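UDP-glucose:anthocyanidin 3-O-glucosyltransferase (Clitoria ternatea, PDB 4REL) belongs to the UDP-glycosyltransferase family and has the GT-B fold, two Rossmann-like domains, here with kaempferol (KMP) bound. Local coordinates at residues L122-T126 / L127-W131; N197-G200 / V201-Q205. All blocks are in the same frame, centred on the assembly; numbering follows the deposited sequence.

Contacts 1 and 2 lie on the same side of the chain's centre, in the domain built round the seven-stranded parallel sheet. Contact 1 closes helix 119-127 and leads into strand 131-135; contact 2 follows later in the chain, on the short helix 199-202 that precedes the neighbouring strand 208-211. Their centres are 15 Å apart, and they touch through Gln125 NE2 and Gln205 OE1, 2.9 Å apart in a probable hydrogen bond, and through Trp131 CH2 and Val202 CG1, packed at 3.6 Å. Contact 2 is the one near the ligand, with the side chain of Leu199 about 7 Å from the bound KMP.

Contact 1: residues L122-T126 / L127-W131; sequences LVAQT and LNVPW
A Schellman motif ends helix 119-127 here, where Ala124 and Gln125 present their carbonyls to the backbone of Val129 and Asn128. Asn128 is the C-prime residue, and its positive phi of 56° turns the chain back across the helix end. The straight bond of the motif runs 3.0 Å from Val129 N to Ala124 O (171° at the hydrogen). Its companion, Asn128 N to Gln125 O, is weak at 3.2 Å. One step earlier the ordinary helical bond from Leu127 N to Val123 O is 3.1 Å long.

The reversal folds the outgoing chain over Ala124. Ala124 CB meets Val129 CG2 at 3.9 Å and Trp131 CB at 3.8 Å, and Trp131 CD1 lies 3.9 Å from it, obliquely. In Val129 CG1 lies anti to the carbonyl carbon (chi1 -61°), which sets CG2 between N and C, facing Ala124. Val123 and Leu127 lie side by side and point the same way, Val123 CG1 to Leu127 CD1 at 4.1 Å. Ile111 of strand 110-114 touches Val123, Ala124 and Trp131, and the indole NE1 is hydrogen-bonded to Ser120 OG.

Strand 110-114, helix 119-127 and strand 131-135 form a beta-alpha-beta crossover, and this is its helix-to-strand turn: two backbone N-H groups beyond the last turn are taken up by helix carbonyls, and the small Ala124 side chain is consistent with the close approach of Val129 and Trp131 as the chain enters strand 131-135.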
loop_
_atom_site.group_PDB
_atom_site.type_symbol
_atom_site.label_atom_id
_atom_site.label_comp_id
_atom_site.label_asym_id
_atom_site.label_seq_id
_atom_site.Cartn_x
_atom_site.Cartn_y
_atom_site.Cartn_z
ATOM N N LEU A 122 -4.020 -19.158 -13.057
ATOM C CA LEU A 122 -3.903 -20.223 -14.050
ATOM C C LEU A 122 -3.092 -21.373 -13.478
ATOM O O LEU A 122 -3.409 -22.552 -13.707
ATOM C CB LEU A 122 -3.223 -19.713 -15.321
ATOM C CG LEU A 122 -3.922 -18.634 -16.129
ATOM C CD1 LEU A 122 -3.044 -18.226 -17.313
ATOM C CD2 LEU A 122 -5.280 -19.134 -16.596
ATOM N N VAL A 123 -2.050 -21.026 -12.724
ATOM C CA VAL A 123 -1.189 -22.027 -12.093
ATOM C C VAL A 123 -1.999 -22.830 -11.078
ATOM O O VAL A 123 -1.922 -24.060 -11.030
ATOM C CB VAL A 123 0.030 -21.367 -11.404
ATOM C CG1 VAL A 123 0.821 -22.386 -10.582
ATOM C CG2 VAL A 123 0.937 -20.731 -12.446
ATOM N N ALA A 124 -2.784 -22.130 -10.268
ATOM C CA ALA A 124 -3.607 -22.800 -9.264
ATOM C C ALA A 124 -4.630 -23.713 -9.932
ATOM O O ALA A 124 -4.879 -24.825 -9.468
ATOM C CB ALA A 124 -4.299 -21.782 -8.371
ATOM N N GLN A 125 -5.214 -23.250 -11.035
ATOM C CA GLN A 125 -6.217 -24.046 -11.731
ATOM C C GLN A 125 -5.609 -25.309 -12.347
ATOM O O GLN A 125 -6.216 -26.384 -12.312
ATOM C CB GLN A 125 -6.971 -23.195 -12.757
ATOM C CG GLN A 125 -7.901 -22.177 -12.099
ATOM C CD GLN A 125 -8.430 -21.150 -13.079
ATOM O OE1 GLN A 125 -7.865 -20.955 -14.155
ATOM N NE2 GLN A 125 -9.509 -20.479 -12.705
ATOM N N THR A 126 -4.400 -25.178 -12.879
ATOM C CA THR A 126 -3.661 -26.313 -13.419
ATOM C C THR A 126 -3.373 -27.374 -12.352
ATOM O O THR A 126 -3.494 -28.585 -12.602
ATOM C CB THR A 126 -2.348 -25.840 -14.056
ATOM O OG1 THR A 126 -2.653 -25.119 -15.251
ATOM C CG2 THR A 126 -1.463 -27.019 -14.392
ATOM N N LEU A 127 -3.014 -26.919 -11.156
ATOM C CA LEU A 127 -2.704 -27.825 -10.046
ATOM C C LEU A 127 -3.964 -28.310 -9.330
ATOM O O LEU A 127 -3.900 -29.209 -8.477
ATOM C CB LEU A 127 -1.778 -27.129 -9.046
ATOM C CG LEU A 127 -0.413 -26.691 -9.569
ATOM C CD1 LEU A 127 0.351 -25.940 -8.494
ATOM C CD2 LEU A 127 0.386 -27.914 -10.051
ATOM N N ASN A 128 -5.095 -27.699 -9.667
ATOM C CA ASN A 128 -6.359 -27.920 -8.958
ATOM C C ASN A 128 -6.248 -27.644 -7.455
ATOM O O ASN A 128 -6.629 -28.481 -6.623
ATOM C CB ASN A 128 -6.915 -29.332 -9.205
ATOM C CG ASN A 128 -8.369 -29.470 -8.776
ATOM O OD1 ASN A 128 -9.156 -28.530 -8.897
ATOM N ND2 ASN A 128 -8.731 -30.647 -8.263
ATOM N N VAL A 129 -5.733 -26.463 -7.113
ATOM C CA VAL A 129 -5.646 -26.033 -5.715
ATOM C C VAL A 129 -6.342 -24.689 -5.567
ATOM O O VAL A 129 -6.473 -23.945 -6.545
ATOM C CB VAL A 129 -4.167 -25.885 -5.236
ATOM C CG1 VAL A 129 -3.425 -27.214 -5.326
ATOM C CG2 VAL A 129 -3.444 -24.796 -6.040
ATOM N N PRO A 130 -6.789 -24.363 -4.345
ATOM C CA PRO A 130 -7.389 -23.040 -4.147
ATOM C C PRO A 130 -6.423 -21.887 -4.408
ATOM O O PRO A 130 -5.216 -21.989 -4.135
ATOM C CB PRO A 130 -7.814 -23.055 -2.675
ATOM C CG PRO A 130 -7.095 -24.212 -2.048
ATOM C CD PRO A 130 -6.886 -25.209 -3.141
ATOM N N TRP A 131 -6.966 -20.794 -4.934
ATOM C CA TRP A 131 -6.197 -19.586 -5.174
ATOM C C TRP A 131 -6.710 -18.481 -4.262
ATOM O O TRP A 131 -7.888 -18.102 -4.312
ATOM C CB TRP A 131 -6.343 -19.147 -6.635
ATOM C CG TRP A 131 -5.419 -18.023 -7.040
ATOM C CD1 TRP A 131 -4.060 -18.067 -7.120
ATOM C CD2 TRP A 131 -5.804 -16.697 -7.434
ATOM N NE1 TRP A 131 -3.569 -16.847 -7.540
ATOM C CE2 TRP A 131 -4.624 -15.992 -7.743
ATOM C CE3 TRP A 131 -7.040 -16.044 -7.569
ATOM C CZ2 TRP A 131 -4.634 -14.660 -8.168
ATOM C CZ3 TRP A 131 -7.047 -14.723 -7.999
ATOM C CH2 TRP A 131 -5.854 -14.045 -8.289
#

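Contact 2: residues N197-G200 / V201-Q205; sequences NSLG and VVLPQ
Ser198 and Leu199 offer their carbonyls to Val201, Val202 and Leu203 in the first turn of helix 199-202, a short helix followed by 3-10 winding through Leu203 to Gln205. The tight part begins at Ser198 O, which accepts two backbone donors. Val202 N comes in the carbonyl plane at 2.9 Å, whereas Val201 N, 3.0 Å from Ser198 O, stands 51° out of that plane and makes a more bent bond. The next rung, Leu203 N to Leu199 O, is straighter, 168° at the hydrogen over 2.9 Å.

On the buried side the two leucine side chains meet at a slant, CD2 of Leu199 4.0 Å from CG of Leu203. Leu203 carries its CG beside its own backbone N (chi1 -67°), which lays the branch over Leu199 O as well. Trp135 and Ala133 of strand 131-135 lie against Leu199 and Leu203 respectively, so the buried face of the turn packs on that strand. Val202 CG2 reaches back to Ser198 OG, 3.6 Å away; that hydroxyl is hydrogen-bonded to Thr195 O. Pro204 has no N-H to offer Gly200 O, and its CD packs there instead.

The looser side is at Val201, an exposed residue. Within these segments CG2 of Val201 approaches only the carbonyl carbon of Gly200, and CB lies by Ser198 O. A water accepts a weak bond from Val201 N, a second partner for that N-H, and donates to Asn197 O. Gln205 faces helix 119-127, touching Leu121. Its NE2 donates almost straight to Val201 O at 3.0 Å, from above the Val201 carbonyl plane, with that oxygen in the plane of the glutamine amide.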
loop_
_atom_site.group_PDB
_atom_site.type_symbol
_atom_site.label_atom_id
_atom_site.label_comp_id
_atom_site.label_asym_id
_atom_site.label_seq_id
_atom_site.Cartn_x
_atom_site.Cartn_y
_atom_site.Cartn_z
ATOM N N ASN A 197 -7.074 -4.417 -15.305
ATOM C CA ASN A 197 -8.435 -4.371 -15.819
ATOM C C ASN A 197 -9.124 -5.728 -15.895
ATOM O O ASN A 197 -10.328 -5.793 -16.089
ATOM C CB ASN A 197 -8.467 -3.702 -17.186
ATOM C CG ASN A 197 -8.199 -2.223 -17.101
ATOM O OD1 ASN A 197 -7.729 -1.606 -18.058
ATOM N ND2 ASN A 197 -8.480 -1.644 -15.938
ATOM N N SER A 198 -8.363 -6.806 -15.744
ATOM C CA SER A 198 -8.939 -8.148 -15.750
ATOM C C SER A 198 -9.380 -8.582 -14.357
ATOM O O SER A 198 -9.938 -9.669 -14.192
ATOM C CB SER A 198 -7.938 -9.176 -16.291
ATOM O OG SER A 198 -6.931 -9.487 -15.334
ATOM N N LEU A 199 -9.135 -7.747 -13.351
ATOM C CA LEU A 199 -9.396 -8.165 -11.965
ATOM C C LEU A 199 -10.873 -8.471 -11.671
ATOM O O LEU A 199 -11.177 -9.301 -10.819
ATOM C CB LEU A 199 -8.857 -7.133 -10.978
ATOM C CG LEU A 199 -7.341 -7.134 -10.784
ATOM C CD1 LEU A 199 -6.943 -5.874 -10.030
ATOM C CD2 LEU A 199 -6.884 -8.397 -10.031
ATOM N N GLY A 200 -11.780 -7.800 -12.371
ATOM C CA GLY A 200 -13.201 -8.050 -12.197
ATOM C C GLY A 200 -13.576 -9.479 -12.544
ATOM O O GLY A 200 -14.468 -10.073 -11.928
ATOM N N VAL A 201 -12.883 -10.049 -13.523
ATOM C CA VAL A 201 -13.146 -11.418 -13.928
ATOM C C VAL A 201 -12.280 -12.391 -13.122
ATOM O O VAL A 201 -12.700 -13.510 -12.807
ATOM C CB VAL A 201 -12.873 -11.600 -15.431
ATOM C CG1 VAL A 201 -12.938 -13.070 -15.815
ATOM C CG2 VAL A 201 -13.886 -10.817 -16.239
ATOM N N VAL A 202 -11.075 -11.953 -12.784
ATOM C CA VAL A 202 -10.125 -12.802 -12.057
ATOM C C VAL A 202 -10.525 -13.040 -10.593
ATOM O O VAL A 202 -10.571 -14.183 -10.133
ATOM C CB VAL A 202 -8.688 -12.228 -12.135
ATOM C CG1 VAL A 202 -7.762 -12.905 -11.101
ATOM C CG2 VAL A 202 -8.122 -12.394 -13.542
ATOM N N LEU A 203 -10.828 -11.969 -9.867
ATOM C CA LEU A 203 -11.049 -12.067 -8.420
ATOM C C LEU A 203 -12.196 -12.993 -7.939
ATOM O O LEU A 203 -12.058 -13.641 -6.895
ATOM C CB LEU A 203 -11.173 -10.677 -7.784
ATOM C CG LEU A 203 -9.889 -9.848 -7.803
ATOM C CD1 LEU A 203 -10.163 -8.444 -7.302
ATOM C CD2 LEU A 203 -8.827 -10.515 -6.939
ATOM N N PRO A 204 -13.321 -13.063 -8.680
ATOM C CA PRO A 204 -14.355 -14.001 -8.224
ATOM C C PRO A 204 -13.939 -15.474 -8.314
ATOM O O PRO A 204 -14.628 -16.351 -7.769
ATOM C CB PRO A 204 -15.527 -13.712 -9.177
ATOM C CG PRO A 204 -15.340 -12.274 -9.545
ATOM C CD PRO A 204 -13.847 -12.155 -9.718
ATOM N N GLN A 205 -12.831 -15.756 -8.990
ATOM C CA GLN A 205 -12.368 -17.135 -9.109
ATOM C C GLN A 205 -11.499 -17.534 -7.920
ATOM O O GLN A 205 -11.137 -18.701 -7.771
ATOM C CB GLN A 205 -11.612 -17.333 -10.429
ATOM C CG GLN A 205 -12.465 -16.984 -11.653
ATOM C CD GLN A 205 -11.736 -17.179 -12.956
ATOM O OE1 GLN A 205 -11.354 -18.303 -13.310
ATOM N NE2 GLN A 205 -11.539 -16.087 -13.690
HETATM O O HOH W 1 -12.372 -7.557 -15.464
#